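Local coordinates for protein imidazolonepropionase (Unidentified, PDB 2Q09) that catalyses the metal-dependent hydrolysis of imidazolone-5-propanoate to N-formimidoyl-L-glutamate, the third step of histidine degradation, at residues P66-C71 with V350-A355; S129-V135 with V326-M330. One frame throughout, in Å; residues are numbered along the deposited sequence.

Interaction 1. Residues P66-C71 with V350-A355; sequences PGLIDC and VTRHAA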
ATOM      1  N   PRO A  66       1.409  13.627  -8.706  1.00 19.42           N
ATOM      2  CA  PRO A  66       1.737  13.439  -7.288  1.00 20.64           C
ATOM      3  C   PRO A  66       2.592  12.166  -7.236  1.00 20.84           C
ATOM      4  O   PRO A  66       2.585  11.387  -8.204  1.00 20.88           O
ATOM      5  CB  PRO A  66       0.388  13.176  -6.646  1.00 19.78           C
ATOM      6  CG  PRO A  66      -0.576  13.924  -7.525  1.00 19.86           C
ATOM      7  CD  PRO A  66      -0.045  13.586  -8.917  1.00 20.48           C
ATOM      8  N   GLY A  67       3.346  11.967  -6.157  1.00 20.43           N
ATOM      9  CA  GLY A  67       4.160  10.768  -6.055  1.00 21.15           C
ATOM     10  C   GLY A  67       3.219   9.589  -5.912  1.00 20.40           C
ATOM     11  O   GLY A  67       2.145   9.737  -5.328  1.00 21.90           O
ATOM     12  N   LEU A  68       3.596   8.422  -6.417  1.00 20.28           N
ATOM     13  CA  LEU A  68       2.713   7.265  -6.317  1.00 20.91           C
ATOM     14  C   LEU A  68       2.751   6.683  -4.904  1.00 21.84           C
ATOM     15  O   LEU A  68       3.744   6.822  -4.179  1.00 20.40           O
ATOM     16  CB  LEU A  68       3.099   6.201  -7.347  1.00 19.15           C
ATOM     17  CG  LEU A  68       3.243   6.693  -8.796  1.00 22.05           C
ATOM     18  CD1 LEU A  68       3.479   5.496  -9.705  1.00 19.98           C
ATOM     19  CD2 LEU A  68       2.000   7.471  -9.234  1.00 19.49           C
ATOM     20  N   ILE A  69       1.650   6.046  -4.524  1.00 20.49           N
ATOM     21  CA  ILE A  69       1.520   5.451  -3.205  1.00 21.29           C
ATOM     22  C   ILE A  69       1.083   3.986  -3.294  1.00 21.20           C
ATOM     23  O   ILE A  69       0.067   3.690  -3.927  1.00 22.20           O
ATOM     24  CB  ILE A  69       0.476   6.246  -2.388  1.00 20.17           C
ATOM     25  CG1 ILE A  69       0.892   7.722  -2.338  1.00 20.36           C
ATOM     26  CG2 ILE A  69       0.334   5.679  -0.979  1.00 19.83           C
ATOM     27  CD1 ILE A  69      -0.145   8.638  -1.709  1.00 21.49           C
ATOM     28  N   ASP A  70       1.843   3.098  -2.651  1.00 21.32           N
ATOM     29  CA  ASP A  70       1.551   1.654  -2.616  1.00 20.98           C
ATOM     30  C   ASP A  70       1.111   1.399  -1.174  1.00 21.46           C
ATOM     31  O   ASP A  70       1.943   1.225  -0.280  1.00 21.62           O
ATOM     32  CB  ASP A  70       2.822   0.856  -2.943  1.00 22.90           C
ATOM     33  CG  ASP A  70       2.529  -0.555  -3.413  1.00 21.61           C
ATOM     34  OD1 ASP A  70       3.503  -1.259  -3.748  1.00 24.48           O
ATOM     35  OD2 ASP A  70       1.346  -0.958  -3.454  1.00 24.60           O
ATOM     36  N   CYS A  71      -0.198   1.374  -0.956  1.00 19.34           N
ATOM     37  CA  CYS A  71      -0.760   1.247   0.384  1.00 20.23           C
ATOM     38  C   CYS A  71      -0.957  -0.134   0.996  1.00 21.27           C
ATOM     39  O   CYS A  71      -1.589  -0.243   2.047  1.00 21.82           O
ATOM     40  CB  CYS A  71      -2.096   2.001   0.436  1.00 19.13           C
ATOM     41  SG  CYS A  71      -3.426   1.295  -0.629  1.00 23.40           S
ATOM     42  N   VAL A 350      -3.696   4.995  -6.970  1.00 19.52           N
ATOM     43  CA  VAL A 350      -2.360   5.009  -6.374  1.00 20.71           C
ATOM     44  C   VAL A 350      -1.950   6.404  -5.903  1.00 20.93           C
ATOM     45  O   VAL A 350      -0.785   6.643  -5.573  1.00 19.85           O
ATOM     46  CB  VAL A 350      -1.288   4.465  -7.352  1.00 20.35           C
ATOM     47  CG1 VAL A 350      -1.650   3.031  -7.754  1.00 20.36           C
ATOM     48  CG2 VAL A 350      -1.179   5.365  -8.582  1.00 20.39           C
ATOM     49  N   THR A 351      -2.903   7.331  -5.899  1.00 20.00           N
ATOM     50  CA  THR A 351      -2.627   8.677  -5.419  1.00 21.43           C
ATOM     51  C   THR A 351      -3.666   9.061  -4.376  1.00 22.38           C
ATOM     52  O   THR A 351      -3.535   8.712  -3.201  1.00 23.07           O
ATOM     53  CB  THR A 351      -2.635   9.728  -6.566  1.00 22.56           C
ATOM     54  OG1 THR A 351      -3.855   9.638  -7.318  1.00 20.69           O
ATOM     55  CG2 THR A 351      -1.437   9.497  -7.500  1.00 22.18           C
ATOM     56  N   ARG A 352      -4.703   9.758  -4.828  1.00 22.30           N
ATOM     57  CA  ARG A 352      -5.800  10.221  -3.986  1.00 23.92           C
ATOM     58  C   ARG A 352      -6.379   9.159  -3.046  1.00 23.72           C
ATOM     59  O   ARG A 352      -6.428   9.345  -1.825  1.00 23.89           O
ATOM     60  CB  ARG A 352      -6.911  10.758  -4.898  1.00 26.47           C
ATOM     61  CG  ARG A 352      -7.804  11.787  -4.272  1.00 30.29           C
ATOM     62  CD  ARG A 352      -8.471  12.653  -5.331  1.00 26.99           C
ATOM     63  NE  ARG A 352      -9.495  11.944  -6.096  1.00 27.08           N
ATOM     64  CZ  ARG A 352      -9.508  11.870  -7.423  1.00 23.14           C
ATOM     65  NH1 ARG A 352      -8.556  12.453  -8.133  1.00 20.44           N
ATOM     66  NH2 ARG A 352     -10.486  11.220  -8.042  1.00 24.26           N
ATOM     67  N   HIS A 353      -6.823   8.046  -3.619  1.00 21.84           N
ATOM     68  CA  HIS A 353      -7.430   6.980  -2.837  1.00 22.14           C
ATOM     69  C   HIS A 353      -6.432   6.210  -1.984  1.00 21.64           C
ATOM     70  O   HIS A 353      -6.765   5.776  -0.884  1.00 21.03           O
ATOM     71  CB  HIS A 353      -8.201   6.061  -3.783  1.00 21.04           C
ATOM     72  CG  HIS A 353      -9.224   6.794  -4.599  1.00 25.08           C
ATOM     73  ND1 HIS A 353      -9.593   6.407  -5.870  1.00 25.84           N
ATOM     74  CD2 HIS A 353      -9.930   7.919  -4.328  1.00 22.47           C
ATOM     75  CE1 HIS A 353     -10.480   7.265  -6.349  1.00 22.77           C
ATOM     76  NE2 HIS A 353     -10.701   8.190  -5.433  1.00 24.49           N
ATOM     77  N   ALA A 354      -5.212   6.051  -2.484  1.00 21.34           N
ATOM     78  CA  ALA A 354      -4.172   5.353  -1.732  1.00 21.89           C
ATOM     79  C   ALA A 354      -3.826   6.193  -0.509  1.00 22.54           C
ATOM     80  O   ALA A 354      -3.602   5.663   0.578  1.00 23.23           O
ATOM     81  CB  ALA A 354      -2.925   5.153  -2.597  1.00 20.54           C
ATOM     82  N   ALA A 355      -3.770   7.510  -0.692  1.00 22.62           N
ATOM     83  CA  ALA A 355      -3.458   8.412   0.411  1.00 22.96           C
ATOM     84  C   ALA A 355      -4.509   8.258   1.509  1.00 22.97           C
ATOM     85  O   ALA A 355      -4.175   8.150   2.688  1.00 24.09           O
ATOM     86  CB  ALA A 355      -3.421   9.856  -0.080  1.00 22.98           C
TER
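Ile69 meets Val350, Thr351, Ala354 and Ala355 where the strand of residues 63-73 packs against the start of helix 352-357. The strand belongs to the TIM-barrel-type amidohydrolase fold, and it carries the iron ligand His72, with His74 just beyond its end.

The polar part is one backbone bond. Ile69 N donates to Val350 O over 2.7 Å, with an N-H...O angle of 144°. The donor lies in the carbonyl plane of Val350. The acceptor belongs to the residue just before the N-cap, Thr351, so the bond fixes the chain as it turns into the helix. The hydroxyl of Thr351 makes no capping bond. It is bonded to Met347 O, in the preceding helix 343-349.

The apolar part centres on Ile69. Its CB points toward the helix start and lies 3.6 Å from Ala354 CB. CG1 is anti to the carbonyl carbon (chi1 -56°), and the extended chain brings CD1 to 3.7 Å from Thr351 O and to 3.9 Å from Ala355 CB. The two alanines let the first helical turn lie close to the strand. With an alanine here in place of Ile69, the branch and CD1 would be gone, which would probably open a gap beside Thr351 O and leave the Ala355 CB methyl without its partner on the strand.

Leu68 and Val350 lie side by side and point the same way, with CD2 of Leu68 3.9 Å from CG2 of Val350. Both also touch Leu328 of helix 328-339. Near the start of the strand segment, Thr351 CG2 lies 4.2 Å from Pro66 CB. At the far end of the strand segment, Cys71 SG stands 4.4 Å from Ala354 CB.

Interaction 2. Residues S129-V135 with V326-M330; sequences SLIREGV and VSLRM
Glu133 points its carboxylate at the start of helix 328-339, where Ser327, Leu328 and Arg329 receive it. CG is anti to the carbonyl carbon (chi1 -72°), and the chain is extended beyond it, which carries the two oxygens to the other segment. They divide the work. OE1 accepts from Leu328 N at 2.7 Å through its syn lone pair, and more weakly from Arg329 N at 3.3 Å. OE2 accepts from Ser327 OG at 2.6 Å, also through its syn lone pair. These bonds hold the carboxylate against rotation. Its negative charge at the N-terminal end of the helix is probably favourable to the helix dipole.

Ser327 is the N-cap. Its OG is anti to the backbone N (chi1 179°) and accepts from the backbone N of selenomethionine Met330 at 3.1 Å while donating to Glu133. A water also joins the segments, giving a bond to Val326 O and a weak one to Glu133 OE2.

Apolar contacts accompany the polar ones. Val135 and Leu328 cross obliquely, with CG2 of Val135 3.8 Å from CD2 of Leu328. Nearer the start of both segments, Val326 CG1 lies 3.9 Å from Ser129 CB. The guanidinium of Arg329 turns elsewhere, to Gln394 and Leu386 O.

Helix 116-133 ends in a Schellman motif. Gly134 has positive phi, Val135 N bonds back to Leu130 O, and Gly134 N to Ile131 O. Leu130 O also accepts from Glu133 N, from the opposite face of its plane. The arrangement joins this helix C-terminus to the serine-capped N-terminus of helix 328-339 within the TIM-barrel-type amidohydrolase fold.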
ATOM      1  N   SER A 129      13.249  -0.647  -6.202  1.00 21.83           N
ATOM      2  CA  SER A 129      12.508  -0.847  -7.442  1.00 23.10           C
ATOM      3  C   SER A 129      11.227  -0.016  -7.418  1.00 22.01           C
ATOM      4  O   SER A 129      10.809   0.530  -8.439  1.00 22.48           O
ATOM      5  CB  SER A 129      12.174  -2.324  -7.647  1.00 23.86           C
ATOM      6  OG  SER A 129      13.306  -3.022  -8.138  1.00 27.34           O
ATOM      7  N   LEU A 130      10.595   0.073  -6.255  1.00 19.73           N
ATOM      8  CA  LEU A 130       9.373   0.864  -6.149  1.00 20.29           C
ATOM      9  C   LEU A 130       9.742   2.340  -6.318  1.00 21.53           C
ATOM     10  O   LEU A 130       9.035   3.098  -6.984  1.00 21.42           O
ATOM     11  CB  LEU A 130       8.692   0.649  -4.794  1.00 20.28           C
ATOM     12  CG  LEU A 130       8.064  -0.728  -4.552  1.00 21.58           C
ATOM     13  CD1 LEU A 130       7.410  -0.762  -3.180  1.00 22.49           C
ATOM     14  CD2 LEU A 130       7.025  -1.014  -5.635  1.00 22.02           C
ATOM     15  N   ILE A 131      10.852   2.747  -5.708  1.00 21.48           N
ATOM     16  CA  ILE A 131      11.314   4.132  -5.796  1.00 22.64           C
ATOM     17  C   ILE A 131      11.457   4.607  -7.245  1.00 23.30           C
ATOM     18  O   ILE A 131      10.937   5.664  -7.611  1.00 22.67           O
ATOM     19  CB  ILE A 131      12.673   4.307  -5.055  1.00 23.34           C
ATOM     20  CG1 ILE A 131      12.447   4.525  -3.547  1.00 25.01           C
ATOM     21  CG2 ILE A 131      13.419   5.539  -5.580  1.00 22.74           C
ATOM     22  CD1 ILE A 131      11.391   3.653  -2.936  1.00 33.57           C
ATOM     23  N   ARG A 132      12.141   3.829  -8.071  1.00 21.96           N
ATOM     24  CA  ARG A 132      12.328   4.233  -9.458  1.00 23.74           C
ATOM     25  C   ARG A 132      11.052   4.217 -10.300  1.00 23.86           C
ATOM     26  O   ARG A 132      11.025   4.797 -11.388  1.00 23.93           O
ATOM     27  CB  ARG A 132      13.419   3.391 -10.111  1.00 24.89           C
ATOM     28  CG  ARG A 132      13.129   1.917 -10.178  1.00 25.82           C
ATOM     29  CD  ARG A 132      14.390   1.159 -10.553  1.00 27.72           C
ATOM     30  NE  ARG A 132      14.108  -0.242 -10.838  1.00 27.70           N
ATOM     31  CZ  ARG A 132      15.036  -1.184 -10.947  1.00 28.65           C
ATOM     32  NH1 ARG A 132      16.317  -0.878 -10.793  1.00 26.99           N
ATOM     33  NH2 ARG A 132      14.677  -2.431 -11.215  1.00 27.79           N
ATOM     34  N   GLU A 133      10.005   3.558  -9.809  1.00 22.68           N
ATOM     35  CA  GLU A 133       8.728   3.538 -10.515  1.00 23.37           C
ATOM     36  C   GLU A 133       7.960   4.806 -10.173  1.00 24.03           C
ATOM     37  O   GLU A 133       6.942   5.109 -10.794  1.00 26.03           O
ATOM     38  CB  GLU A 133       7.854   2.356 -10.094  1.00 23.68           C
ATOM     39  CG  GLU A 133       8.286   1.002 -10.578  1.00 27.23           C
ATOM     40  CD  GLU A 133       7.137   0.001 -10.564  1.00 27.69           C
ATOM     41  OE1 GLU A 133       6.313   0.048  -9.628  1.00 28.62           O
ATOM     42  OE2 GLU A 133       7.064  -0.838 -11.485  1.00 28.93           O
ATOM     43  N   GLY A 134       8.424   5.522  -9.153  1.00 22.80           N
ATOM     44  CA  GLY A 134       7.753   6.744  -8.750  1.00 21.83           C
ATOM     45  C   GLY A 134       7.005   6.641  -7.428  1.00 19.80           C
ATOM     46  O   GLY A 134       6.261   7.550  -7.072  1.00 19.25           O
ATOM     47  N   VAL A 135       7.192   5.551  -6.690  1.00 18.60           N
ATOM     48  CA  VAL A 135       6.501   5.407  -5.407  1.00 19.56           C
ATOM     49  C   VAL A 135       7.211   6.265  -4.356  1.00 19.55           C
ATOM     50  O   VAL A 135       8.413   6.118  -4.138  1.00 21.41           O
ATOM     51  CB  VAL A 135       6.481   3.942  -4.932  1.00 20.92           C
ATOM     52  CG1 VAL A 135       5.813   3.848  -3.558  1.00 18.35           C
ATOM     53  CG2 VAL A 135       5.710   3.074  -5.941  1.00 20.49           C
ATOM     54  N   VAL A 326       7.351  -7.172  -7.523  1.00 20.83           N
ATOM     55  CA  VAL A 326       7.713  -5.867  -6.998  1.00 21.74           C
ATOM     56  C   VAL A 326       7.514  -4.779  -8.037  1.00 22.04           C
ATOM     57  O   VAL A 326       8.468  -4.286  -8.641  1.00 21.59           O
ATOM     58  CB  VAL A 326       9.166  -5.867  -6.523  1.00 22.18           C
ATOM     59  CG1 VAL A 326       9.503  -4.529  -5.869  1.00 22.70           C
ATOM     60  CG2 VAL A 326       9.372  -7.015  -5.527  1.00 21.79           C
ATOM     61  N   SER A 327       6.256  -4.417  -8.239  1.00 22.07           N
ATOM     62  CA  SER A 327       5.905  -3.392  -9.203  1.00 22.51           C
ATOM     63  C   SER A 327       4.505  -2.866  -8.903  1.00 23.05           C
ATOM     64  O   SER A 327       3.536  -3.631  -8.875  1.00 20.82           O
ATOM     65  CB  SER A 327       5.931  -3.968 -10.621  1.00 23.24           C
ATOM     66  OG  SER A 327       5.567  -2.979 -11.569  1.00 23.12           O
ATOM     67  N   LEU A 328       4.396  -1.564  -8.667  1.00 21.79           N
ATOM     68  CA  LEU A 328       3.091  -0.971  -8.414  1.00 21.20           C
ATOM     69  C   LEU A 328       2.410  -0.758  -9.762  1.00 19.68           C
ATOM     70  O   LEU A 328       1.211  -0.980  -9.913  1.00 19.61           O
ATOM     71  CB  LEU A 328       3.215   0.379  -7.699  1.00 21.61           C
ATOM     72  CG  LEU A 328       1.888   1.140  -7.557  1.00 20.20           C
ATOM     73  CD1 LEU A 328       0.902   0.308  -6.739  1.00 20.51           C
ATOM     74  CD2 LEU A 328       2.127   2.491  -6.889  1.00 21.23           C
ATOM     75  N   ARG A 329       3.189  -0.322 -10.743  1.00 18.89           N
ATOM     76  CA  ARG A 329       2.634  -0.075 -12.065  1.00 21.33           C
ATOM     77  C   ARG A 329       2.084  -1.328 -12.735  1.00 20.11           C
ATOM     78  O   ARG A 329       1.103  -1.254 -13.470  1.00 19.52           O
ATOM     79  CB  ARG A 329       3.667   0.627 -12.950  1.00 21.13           C
ATOM     80  CG  ARG A 329       3.918   2.062 -12.463  1.00 24.48           C
ATOM     81  CD  ARG A 329       4.936   2.812 -13.299  1.00 25.64           C
ATOM     82  NE  ARG A 329       4.466   3.041 -14.660  1.00 23.02           N
ATOM     83  CZ  ARG A 329       5.162   3.711 -15.574  1.00 25.05           C
ATOM     84  NH1 ARG A 329       6.348   4.215 -15.257  1.00 24.77           N
ATOM     85  NH2 ARG A 329       4.693   3.865 -16.804  1.00 22.46           N
HETATM   86  N   MSE A 330       2.693  -2.482 -12.470  1.00 20.73           N
HETATM   87  CA  MSE A 330       2.199  -3.730 -13.052  1.00 20.25           C
HETATM   88  C   MSE A 330       0.820  -3.962 -12.429  1.00 21.10           C
HETATM   89  O   MSE A 330      -0.112  -4.442 -13.081  1.00 18.26           O
HETATM   90  CB  MSE A 330       3.126  -4.897 -12.704  1.00 20.29           C
HETATM   91  CG  MSE A 330       2.724  -6.227 -13.325  1.00 24.39           C
HETATM   92 SE   MSE A 330       2.940  -6.235 -15.275  1.00 26.81          SE
HETATM   93  CE  MSE A 330       1.086  -6.309 -15.793  1.00 27.45           C
TER
HETATM   94  O   HOH W   1       9.530  -2.690 -10.596  1.00 33.40           O

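The two contacts lie 12 Å apart, centre to centre, and they touch. Neighbouring parallel strands join them: 63-73 carries one side of interaction 1, and 135-141 starts at the last residue of segment 129-135. Leu68 N probably bonds to Gly134 O. Leu328 CD1 of interaction 2 packs 3.5 Å from Asp70 OD2. Along the chain the order is 66-71, 129-135, 326-330, 350-355, so interaction 2 falls wholly between the halves of interaction 1. Both bring late helices, 328-339 and 352-357, back to early parts of the barrel. Early and late parts of the chain thus meet near the strand that leads to His72 and His74 at the iron.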